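Local atomic coordinates of nicotinamide riboside transporter PnuC (PDB entry 4QTN), a protein that probably carries nicotinamide riboside, a vitamin B3 precursor of NAD, across the bacterial inner membrane as a homotrimer. Residues Ile70-Tyr75 with Met89-Val94; Ser63-Gly68 with Val172-Arg177; Leu93-Val98 with Val165-Ala170. All coordinates share one frame; numbering follows the deposited sequence.

Interaction 1: Ile70-Tyr75 with Met89-Val94; sequences ISVSLY and MLNLLV. With NNR (Nicotinamide riboside), chain I.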
loop_
_atom_site.group_PDB
_atom_site.type_symbol
_atom_site.label_atom_id
_atom_site.label_comp_id
_atom_site.label_asym_id
_atom_site.label_seq_id
_atom_site.Cartn_x
_atom_site.Cartn_y
_atom_site.Cartn_z
ATOM N N ILE C 70 24.861 5.848 -12.449
ATOM C CA ILE C 70 25.483 4.829 -11.584
ATOM C C ILE C 70 24.483 3.731 -11.281
ATOM O O ILE C 70 24.724 2.543 -11.570
ATOM C CB ILE C 70 25.945 5.431 -10.236
ATOM C CG1 ILE C 70 27.112 6.394 -10.448
ATOM C CG2 ILE C 70 26.334 4.329 -9.266
ATOM C CD1 ILE C 70 27.292 7.391 -9.319
ATOM N N SER C 71 23.349 4.146 -10.724
ATOM C CA SER C 71 22.389 3.245 -10.156
ATOM C C SER C 71 21.918 2.195 -11.140
ATOM O O SER C 71 21.988 0.996 -10.841
ATOM C CB SER C 71 21.204 4.012 -9.610
ATOM O OG SER C 71 20.154 3.116 -9.288
ATOM N N VAL C 72 21.415 2.636 -12.306
ATOM C CA VAL C 72 20.840 1.696 -13.299
ATOM C C VAL C 72 21.870 0.699 -13.851
ATOM O O VAL C 72 21.516 -0.424 -14.225
ATOM C CB VAL C 72 20.090 2.405 -14.475
ATOM C CG1 VAL C 72 18.785 3.021 -13.995
ATOM C CG2 VAL C 72 20.976 3.434 -15.182
ATOM N N SER C 73 23.141 1.114 -13.884
ATOM C CA SER C 73 24.216 0.279 -14.426
ATOM C C SER C 73 24.440 -0.881 -13.492
ATOM O O SER C 73 24.179 -2.041 -13.841
ATOM C CB SER C 73 25.504 1.092 -14.567
ATOM O OG SER C 73 25.290 2.243 -15.359
ATOM N N LEU C 74 24.886 -0.558 -12.285
ATOM C CA LEU C 74 24.984 -1.530 -11.226
ATOM C C LEU C 74 23.757 -2.453 -11.201
ATOM O O LEU C 74 23.884 -3.672 -11.391
ATOM C CB LEU C 74 25.177 -0.829 -9.878
ATOM C CG LEU C 74 26.449 0.031 -9.755
ATOM C CD1 LEU C 74 26.572 0.628 -8.360
ATOM C CD2 LEU C 74 27.696 -0.764 -10.109
ATOM N N TYR C 75 22.573 -1.867 -11.005
ATOM C CA TYR C 75 21.334 -2.648 -10.923
ATOM C C TYR C 75 21.219 -3.590 -12.107
ATOM O O TYR C 75 20.788 -4.737 -11.956
ATOM C CB TYR C 75 20.106 -1.732 -10.832
ATOM C CG TYR C 75 18.754 -2.446 -10.895
ATOM C CD1 TYR C 75 18.121 -2.895 -9.737
ATOM C CD2 TYR C 75 18.094 -2.620 -12.106
ATOM C CE1 TYR C 75 16.881 -3.531 -9.795
ATOM C CE2 TYR C 75 16.863 -3.259 -12.173
ATOM C CZ TYR C 75 16.263 -3.706 -11.019
ATOM O OH TYR C 75 15.053 -4.333 -11.094
HETATM N N MSE C 89 18.133 -6.084 -19.419
HETATM C CA MSE C 89 18.214 -5.491 -20.762
HETATM C C MSE C 89 17.620 -4.106 -20.744
HETATM O O MSE C 89 18.069 -3.217 -21.477
HETATM C CB MSE C 89 17.538 -6.371 -21.822
HETATM C CG MSE C 89 16.144 -6.837 -21.409
HETATM SE SE MSE C 89 15.276 -7.815 -22.891
HETATM C CE MSE C 89 15.473 -9.658 -22.207
ATOM N N LEU C 90 16.622 -3.905 -19.878
ATOM C CA LEU C 90 15.936 -2.609 -19.748
ATOM C C LEU C 90 16.878 -1.509 -19.251
ATOM O O LEU C 90 17.006 -0.468 -19.895
ATOM C CB LEU C 90 14.726 -2.729 -18.816
ATOM C CG LEU C 90 13.553 -1.738 -18.920
ATOM C CD1 LEU C 90 12.880 -1.604 -17.564
ATOM C CD2 LEU C 90 13.960 -0.369 -19.440
ATOM N N ASN C 91 17.530 -1.744 -18.107
ATOM C CA ASN C 91 18.444 -0.760 -17.526
ATOM C C ASN C 91 19.655 -0.477 -18.404
ATOM O O ASN C 91 20.001 0.688 -18.631
ATOM C CB ASN C 91 18.888 -1.171 -16.122
ATOM C CG ASN C 91 17.789 -1.002 -15.088
ATOM O OD1 ASN C 91 17.824 -0.087 -14.256
ATOM N ND2 ASN C 91 16.804 -1.888 -15.130
ATOM N N LEU C 92 20.278 -1.535 -18.930
ATOM C CA LEU C 92 21.507 -1.383 -19.732
ATOM C C LEU C 92 21.290 -0.680 -21.099
ATOM O O LEU C 92 21.970 0.301 -21.409
ATOM C CB LEU C 92 22.219 -2.730 -19.915
ATOM C CG LEU C 92 23.683 -2.651 -20.359
ATOM C CD1 LEU C 92 24.531 -1.993 -19.287
ATOM C CD2 LEU C 92 24.225 -4.029 -20.700
ATOM N N LEU C 93 20.332 -1.170 -21.892
ATOM C CA LEU C 93 20.089 -0.619 -23.235
ATOM C C LEU C 93 19.289 0.694 -23.239
ATOM O O LEU C 93 19.554 1.565 -24.053
ATOM C CB LEU C 93 19.398 -1.640 -24.149
ATOM C CG LEU C 93 19.681 -3.135 -24.001
ATOM C CD1 LEU C 93 18.876 -3.907 -25.032
ATOM C CD2 LEU C 93 21.161 -3.455 -24.130
ATOM N N VAL C 94 18.293 0.812 -22.356
ATOM C CA VAL C 94 17.362 1.955 -22.382
ATOM C C VAL C 94 17.724 3.054 -21.375
ATOM O O VAL C 94 17.942 4.200 -21.764
ATOM C CB VAL C 94 15.895 1.509 -22.174
ATOM C CG1 VAL C 94 14.982 2.708 -21.992
ATOM C CG2 VAL C 94 15.427 0.677 -23.346
HETATM O O2R NNR I . 15.636 8.158 -13.883
HETATM C C2R NNR I . 15.080 6.902 -13.205
HETATM C C3R NNR I . 16.022 5.716 -13.448
HETATM O O3R NNR I . 16.682 5.901 -14.619
HETATM C C4R NNR I . 15.116 4.510 -13.576
HETATM C C5R NNR I . 14.934 3.742 -12.201
HETATM O O5R NNR I . 13.779 2.845 -12.316
HETATM O O4R NNR I . 13.974 4.977 -13.996
HETATM C C1R NNR I . 13.928 6.556 -13.696
HETATM N N1 NNR I . 12.821 6.856 -12.768
HETATM C C2 NNR I . 12.203 5.838 -12.026
HETATM C C6 NNR I . 12.386 8.153 -12.619
HETATM C C5 NNR I . 11.333 8.441 -11.717
HETATM C C4 NNR I . 10.722 7.432 -11.005
HETATM C C3 NNR I . 11.150 6.146 -11.135
HETATM C C7 NNR I . 10.479 5.069 -10.300
HETATM O O7 NNR I . 10.493 3.926 -10.652
HETATM N N7 NNR I . 9.833 5.428 -9.067
#

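Interaction 2: Ser63-Gly68 with Val172-Arg177; sequences SNYLFG and VLMILR. With NNR (Nicotinamide riboside), chain I.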
loop_
_atom_site.group_PDB
_atom_site.type_symbol
_atom_site.label_atom_id
_atom_site.label_comp_id
_atom_site.label_asym_id
_atom_site.label_seq_id
_atom_site.Cartn_x
_atom_site.Cartn_y
_atom_site.Cartn_z
ATOM N N SER C 63 20.168 16.993 -11.005
ATOM C CA SER C 63 21.281 16.125 -10.621
ATOM C C SER C 63 20.830 14.732 -10.307
ATOM O O SER C 63 21.601 13.951 -9.793
ATOM C CB SER C 63 21.990 16.674 -9.395
ATOM O OG SER C 63 21.174 16.511 -8.245
ATOM N N ASN C 64 19.563 14.437 -10.563
ATOM C CA ASN C 64 19.088 13.070 -10.492
ATOM C C ASN C 64 19.843 12.202 -11.483
ATOM O O ASN C 64 20.148 11.054 -11.193
ATOM C CB ASN C 64 17.568 12.987 -10.746
ATOM C CG ASN C 64 17.228 12.707 -12.203
ATOM O OD1 ASN C 64 17.195 11.544 -12.642
ATOM N ND2 ASN C 64 16.959 13.769 -12.961
ATOM N N TYR C 65 20.203 12.785 -12.626
ATOM C CA TYR C 65 20.704 12.007 -13.761
ATOM C C TYR C 65 22.069 11.369 -13.531
ATOM O O TYR C 65 22.316 10.243 -13.983
ATOM C CB TYR C 65 20.712 12.838 -15.033
ATOM C CG TYR C 65 19.335 13.073 -15.601
ATOM C CD1 TYR C 65 18.567 12.015 -16.070
ATOM C CD2 TYR C 65 18.803 14.354 -15.668
ATOM C CE1 TYR C 65 17.309 12.228 -16.589
ATOM C CE2 TYR C 65 17.548 14.578 -16.192
ATOM C CZ TYR C 65 16.803 13.515 -16.651
ATOM O OH TYR C 65 15.540 13.738 -17.166
ATOM N N LEU C 66 22.952 12.080 -12.837
ATOM C CA LEU C 66 24.237 11.518 -12.478
ATOM C C LEU C 66 24.069 10.277 -11.593
ATOM O O LEU C 66 24.640 9.218 -11.878
ATOM C CB LEU C 66 25.106 12.550 -11.784
ATOM C CG LEU C 66 26.376 11.966 -11.160
ATOM C CD1 LEU C 66 27.188 11.177 -12.187
ATOM C CD2 LEU C 66 27.214 13.063 -10.518
ATOM N N PHE C 67 23.285 10.416 -10.524
ATOM C CA PHE C 67 22.923 9.277 -9.672
ATOM C C PHE C 67 22.322 8.139 -10.477
ATOM O O PHE C 67 22.733 6.992 -10.335
ATOM C CB PHE C 67 21.948 9.702 -8.569
ATOM C CG PHE C 67 22.558 10.601 -7.542
ATOM C CD1 PHE C 67 23.415 10.093 -6.571
ATOM C CD2 PHE C 67 22.288 11.963 -7.547
ATOM C CE1 PHE C 67 23.987 10.927 -5.625
ATOM C CE2 PHE C 67 22.860 12.807 -6.604
ATOM C CZ PHE C 67 23.711 12.289 -5.643
ATOM N N GLY C 68 21.352 8.463 -11.324
ATOM C CA GLY C 68 20.678 7.460 -12.138
ATOM C C GLY C 68 21.656 6.641 -12.946
ATOM O O GLY C 68 21.546 5.404 -13.013
ATOM N N VAL C 172 9.848 7.778 -20.746
ATOM C CA VAL C 172 9.705 8.671 -21.881
ATOM C C VAL C 172 8.928 9.934 -21.515
ATOM O O VAL C 172 9.384 11.050 -21.805
ATOM C CB VAL C 172 9.096 7.937 -23.101
ATOM C CG1 VAL C 172 8.207 8.865 -23.928
ATOM C CG2 VAL C 172 10.211 7.326 -23.947
ATOM N N LEU C 173 7.784 9.767 -20.846
ATOM C CA LEU C 173 7.112 10.899 -20.199
ATOM C C LEU C 173 8.039 11.691 -19.243
ATOM O O LEU C 173 7.998 12.935 -19.203
ATOM C CB LEU C 173 5.868 10.438 -19.459
ATOM C CG LEU C 173 4.788 9.814 -20.346
ATOM C CD1 LEU C 173 4.082 8.679 -19.629
ATOM C CD2 LEU C 173 3.780 10.841 -20.833
HETATM N N MSE C 174 8.889 10.978 -18.499
HETATM C CA MSE C 174 9.771 11.628 -17.507
HETATM C C MSE C 174 10.798 12.556 -18.136
HETATM O O MSE C 174 10.897 13.715 -17.745
HETATM C CB MSE C 174 10.408 10.602 -16.592
HETATM C CG MSE C 174 11.196 11.256 -15.473
HETATM SE SE MSE C 174 13.020 10.567 -15.653
HETATM C CE MSE C 174 14.056 12.186 -15.229
ATOM N N ILE C 175 11.551 12.079 -19.124
ATOM C CA ILE C 175 12.478 12.977 -19.832
ATOM C C ILE C 175 11.732 14.120 -20.516
ATOM O O ILE C 175 12.197 15.254 -20.510
ATOM C CB ILE C 175 13.389 12.250 -20.855
ATOM C CG1 ILE C 175 12.578 11.364 -21.797
ATOM C CG2 ILE C 175 14.463 11.449 -20.141
ATOM C CD1 ILE C 175 13.377 10.850 -22.968
ATOM N N LEU C 176 10.551 13.818 -21.066
ATOM C CA LEU C 176 9.668 14.847 -21.663
ATOM C C LEU C 176 8.967 15.803 -20.652
ATOM O O LEU C 176 8.183 16.652 -21.067
ATOM C CB LEU C 176 8.613 14.198 -22.559
ATOM C CG LEU C 176 8.963 13.799 -23.999
ATOM C CD1 LEU C 176 7.713 13.914 -24.858
ATOM C CD2 LEU C 176 10.101 14.629 -24.589
ATOM N N ARG C 177 9.220 15.618 -19.343
ATOM C CA ARG C 177 8.725 16.531 -18.275
ATOM C C ARG C 177 7.203 16.478 -17.976
ATOM O O ARG C 177 6.620 17.474 -17.565
ATOM C CB ARG C 177 9.156 17.970 -18.556
ATOM C CG ARG C 177 10.634 18.213 -18.371
ATOM C CD ARG C 177 11.200 19.133 -19.440
ATOM N NE ARG C 177 10.352 20.295 -19.667
ATOM C CZ ARG C 177 9.901 20.670 -20.857
ATOM N NH1 ARG C 177 10.248 19.988 -21.955
ATOM N NH2 ARG C 177 9.115 21.738 -20.955
HETATM O O2R NNR I . 15.636 8.158 -13.883
HETATM C C2R NNR I . 15.080 6.902 -13.205
HETATM C C3R NNR I . 16.022 5.716 -13.448
HETATM O O3R NNR I . 16.682 5.901 -14.619
HETATM C C4R NNR I . 15.116 4.510 -13.576
HETATM C C5R NNR I . 14.934 3.742 -12.201
HETATM O O5R NNR I . 13.779 2.845 -12.316
HETATM O O4R NNR I . 13.974 4.977 -13.996
HETATM C C1R NNR I . 13.928 6.556 -13.696
HETATM N N1 NNR I . 12.821 6.856 -12.768
HETATM C C2 NNR I . 12.203 5.838 -12.026
HETATM C C6 NNR I . 12.386 8.153 -12.619
HETATM C C5 NNR I . 11.333 8.441 -11.717
HETATM C C4 NNR I . 10.722 7.432 -11.005
HETATM C C3 NNR I . 11.150 6.146 -11.135
HETATM C C7 NNR I . 10.479 5.069 -10.300
HETATM O O7 NNR I . 10.493 3.926 -10.652
HETATM N N7 NNR I . 9.833 5.428 -9.067
#

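Interaction 3: Leu93-Val98 with Val165-Ala170; sequences LVYVPV and VVSIVA. With NNR (Nicotinamide riboside), chain I.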
loop_
_atom_site.group_PDB
_atom_site.type_symbol
_atom_site.label_atom_id
_atom_site.label_comp_id
_atom_site.label_asym_id
_atom_site.label_seq_id
_atom_site.Cartn_x
_atom_site.Cartn_y
_atom_site.Cartn_z
ATOM N N LEU C 93 20.332 -1.170 -21.892
ATOM C CA LEU C 93 20.089 -0.619 -23.235
ATOM C C LEU C 93 19.289 0.694 -23.239
ATOM O O LEU C 93 19.554 1.565 -24.053
ATOM C CB LEU C 93 19.398 -1.640 -24.149
ATOM C CG LEU C 93 19.681 -3.135 -24.001
ATOM C CD1 LEU C 93 18.876 -3.907 -25.032
ATOM C CD2 LEU C 93 21.161 -3.455 -24.130
ATOM N N VAL C 94 18.293 0.812 -22.356
ATOM C CA VAL C 94 17.362 1.955 -22.382
ATOM C C VAL C 94 17.724 3.054 -21.375
ATOM O O VAL C 94 17.942 4.200 -21.764
ATOM C CB VAL C 94 15.895 1.509 -22.174
ATOM C CG1 VAL C 94 14.982 2.708 -21.992
ATOM C CG2 VAL C 94 15.427 0.677 -23.346
ATOM N N TYR C 95 17.778 2.711 -20.083
ATOM C CA TYR C 95 17.997 3.728 -19.041
ATOM C C TYR C 95 19.380 4.393 -19.126
ATOM O O TYR C 95 19.508 5.582 -18.854
ATOM C CB TYR C 95 17.768 3.165 -17.628
ATOM C CG TYR C 95 16.329 2.836 -17.280
ATOM C CD1 TYR C 95 15.261 3.319 -18.055
ATOM C CD2 TYR C 95 16.027 2.071 -16.147
ATOM C CE1 TYR C 95 13.931 3.014 -17.725
ATOM C CE2 TYR C 95 14.707 1.759 -15.807
ATOM C CZ TYR C 95 13.662 2.230 -16.594
ATOM O OH TYR C 95 12.358 1.920 -16.259
ATOM N N VAL C 96 20.405 3.629 -19.513
ATOM C CA VAL C 96 21.782 4.145 -19.488
ATOM C C VAL C 96 22.053 5.247 -20.538
ATOM O O VAL C 96 22.624 6.295 -20.207
ATOM C CB VAL C 96 22.843 3.021 -19.561
ATOM C CG1 VAL C 96 24.243 3.611 -19.623
ATOM C CG2 VAL C 96 22.726 2.120 -18.348
ATOM N N PRO C 97 21.632 5.035 -21.793
ATOM C CA PRO C 97 21.758 6.179 -22.702
ATOM C C PRO C 97 20.819 7.336 -22.303
ATOM O O PRO C 97 21.240 8.493 -22.277
ATOM C CB PRO C 97 21.378 5.598 -24.074
ATOM C CG PRO C 97 20.660 4.326 -23.780
ATOM C CD PRO C 97 21.192 3.812 -22.477
ATOM N N VAL C 98 19.587 7.003 -21.927
ATOM C CA VAL C 98 18.562 8.009 -21.637
ATOM C C VAL C 98 18.960 8.979 -20.504
ATOM O O VAL C 98 18.531 10.134 -20.497
ATOM C CB VAL C 98 17.187 7.354 -21.360
ATOM C CG1 VAL C 98 16.192 8.369 -20.832
ATOM C CG2 VAL C 98 16.650 6.723 -22.627
ATOM N N VAL C 165 7.482 -2.775 -20.982
ATOM C CA VAL C 165 6.784 -1.737 -21.776
ATOM C C VAL C 165 6.495 -0.526 -20.881
ATOM O O VAL C 165 6.929 0.599 -21.168
ATOM C CB VAL C 165 5.448 -2.268 -22.384
ATOM C CG1 VAL C 165 4.516 -1.118 -22.763
ATOM C CG2 VAL C 165 5.715 -3.157 -23.588
ATOM N N VAL C 166 5.798 -0.785 -19.774
ATOM C CA VAL C 166 5.362 0.254 -18.854
ATOM C C VAL C 166 6.543 1.102 -18.417
ATOM O O VAL C 166 6.470 2.326 -18.450
ATOM C CB VAL C 166 4.610 -0.349 -17.628
ATOM C CG1 VAL C 166 4.371 0.692 -16.555
ATOM C CG2 VAL C 166 3.284 -0.964 -18.060
ATOM N N SER C 167 7.658 0.456 -18.089
ATOM C CA SER C 167 8.872 1.185 -17.687
ATOM C C SER C 167 9.466 2.108 -18.762
ATOM O O SER C 167 10.001 3.173 -18.432
ATOM C CB SER C 167 9.939 0.237 -17.154
ATOM O OG SER C 167 9.986 0.286 -15.736
ATOM N N ILE C 168 9.388 1.696 -20.039
ATOM C CA ILE C 168 9.888 2.534 -21.147
ATOM C C ILE C 168 9.014 3.761 -21.317
ATOM O O ILE C 168 9.515 4.874 -21.290
ATOM C CB ILE C 168 9.993 1.768 -22.487
ATOM C CG1 ILE C 168 10.800 0.484 -22.308
ATOM C CG2 ILE C 168 10.633 2.651 -23.565
ATOM C CD1 ILE C 168 10.505 -0.576 -23.348
ATOM N N VAL C 169 7.701 3.545 -21.455
ATOM C CA VAL C 169 6.710 4.638 -21.531
ATOM C C VAL C 169 6.858 5.663 -20.390
ATOM O O VAL C 169 6.935 6.887 -20.640
ATOM C CB VAL C 169 5.268 4.080 -21.593
ATOM C CG1 VAL C 169 4.245 5.077 -21.037
ATOM C CG2 VAL C 169 4.932 3.692 -23.019
ATOM N N ALA C 170 6.905 5.166 -19.149
ATOM C CA ALA C 170 7.202 6.000 -17.983
ATOM C C ALA C 170 8.474 6.835 -18.177
ATOM O O ALA C 170 8.460 8.056 -17.973
ATOM C CB ALA C 170 7.321 5.142 -16.746
HETATM O O2R NNR I . 15.636 8.158 -13.883
HETATM C C2R NNR I . 15.080 6.902 -13.205
HETATM C C3R NNR I . 16.022 5.716 -13.448
HETATM O O3R NNR I . 16.682 5.901 -14.619
HETATM C C4R NNR I . 15.116 4.510 -13.576
HETATM C C5R NNR I . 14.934 3.742 -12.201
HETATM O O5R NNR I . 13.779 2.845 -12.316
HETATM O O4R NNR I . 13.974 4.977 -13.996
HETATM C C1R NNR I . 13.928 6.556 -13.696
HETATM N N1 NNR I . 12.821 6.856 -12.768
HETATM C C2 NNR I . 12.203 5.838 -12.026
HETATM C C6 NNR I . 12.386 8.153 -12.619
HETATM C C5 NNR I . 11.333 8.441 -11.717
HETATM C C4 NNR I . 10.722 7.432 -11.005
HETATM C C3 NNR I . 11.150 6.146 -11.135
HETATM C C7 NNR I . 10.479 5.069 -10.300
HETATM O O7 NNR I . 10.493 3.926 -10.652
HETATM N N7 NNR I . 9.833 5.428 -9.067
#

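Interaction 1: Ile70-Tyr75 with Met89-Val94
Asn91 and Tyr75 reach each other by different first torsions: Asn91 holds its CG anti to its carbonyl carbon (chi1 -73°), whereas the CG of Tyr75 lies opposite its own backbone N (chi1 174°), which brings the ring edge to the Asn91 amide. The two helices run close here, with the CA atoms of Val72 and Asn91 5.4 Å apart. The amide lies between Val72 and the Tyr75 ring. Its ND2 meets the ring edge near the plane, 3.3 Å from Tyr75 CE2; this edge approach and the 47° between the ring and amide planes argue against stacking. No hydrogen bond spans the two segments. The other arm of the amide, OD1, packs 3.3 Å from Val72 CG1. The same methyl also approaches the ligand, Val72 CG1 being 3.6 Å from the ribose O3R of nicotinamide riboside. Two polar atoms are bonded elsewhere: Asn91 ND2 to Glu87 O, and Tyr75 OH to Glu87 OE1 and to Trp196 NE1. The contact therefore joins helices 64-80 and 85-107 beside the ligand pocket, while helix 41-59 packs against Leu74 and helix 208-234 meets Tyr75 through Leu210 and Met213.

Interaction 2: Ser63-Gly68 with Val172-Arg177
Tyr65 and Met174 approach from opposite directions, and what meets between them is the CE methyl of a bent selenomethionine chain and the phenol ring near CZ. Met174, modelled as selenomethionine, leaves its backbone with CG anti to N (chi1 -174°) and then bends, placing its CE methyl 3.4 Å from Tyr65 CZ. The methyl approaches the ring obliquely. Ile175 comes at the same tyrosine from another direction, its side chain roughly perpendicular to that of Tyr65, with Ile175 CG2 3.9 Å from Tyr65 OH. On one face of the ring lies the amide of the preceding residue: Asn64 ND2 sits 3.3 Å above the plane of the Tyr65 ring, over the centre, and is itself 4.0 Å from Met174 CE. Asn64 ND2 also makes a weak bond to Lys61 O. Trp106, from helix 85-107, meets Tyr65 edge-to-face, and its indole NE1 donates a hydrogen bond to Met174 O. Both Asn64 and Met174 belong to the nicotinamide riboside pocket. Met174 SE, at the place of the natural sulfur, is 3.9 Å from the nicotinamide ring atom C6, a loose van der Waals approach. With no hydrogen bond between the segments, the joint rests on apolar contact of the methyls with Tyr65.

Interaction 3: Leu93-Val98 with Val165-Ala170
Tyr95 faces Ser167 from an irregular piece of helix, with a wide pi-type turn at 93-95 and a kink where the N of Pro97, which carries no hydrogen, has no bond to the turn before, whereas 165-170 is helical throughout. The tyrosine carries its CG anti to the carbonyl carbon (chi1 -70°), and from there the phenol extends across to the neighbouring helix. Its hydroxyl is bonded to the Ser167 side chain, with a weak second bond to the main chain of the same residue. Ser167 OG donates to Tyr95 OH at 2.9 Å, and the tyrosine hydroxyl in turn gives the weak bond, Tyr95 OH to Ser167 O at 3.4 Å. That carbonyl oxygen lies at the ring edge, in the ring plane. These bonds locate the hydroxyl end and so help to place the ring beside the ribose: NNR C4R lies 3.5 Å above the Tyr95 ring plane, offset toward the rim, and its closest ring atom is Tyr95 CE2, 3.6 Å away. The ribose thus meets the aromatic face by apolar contact. Nearby, Ala170 packs on Trp185, which also belongs to the ligand site, and Val166 meets Ile29 of a neighbouring subunit. The approach of ribose C4R to the aromatic face is CH-pi-like, a contact well known from sugar-binding sites, and here it forms part of the transmembrane nicotinamide riboside pocket, with the second-shell Ser167 positioning the first-shell Tyr95.

How the interactions relate
From the N terminus, the chain first supplies 63-68 and then 70-75, both on helix 64-80. After a short interhelical loop, 89-94 closes the first loop (interaction 1, thirteen residues between the segments). The same helix, 85-107, carries the overlapping segment 93-98, which shares Leu93 and Val94, and interaction 3 closes when the chain returns at 165-170. Seven residues on from Val165, 172-177 closes the longest loop, interaction 2, whose span contains both others; interactions 1 and 3 follow one another rather than cross. Helices 64-80, 85-107 and 158-175 are thus joined pairwise. The centres of the three contacts lie about 9 to 13 Å apart, and all three touch the same bound nicotinamide riboside.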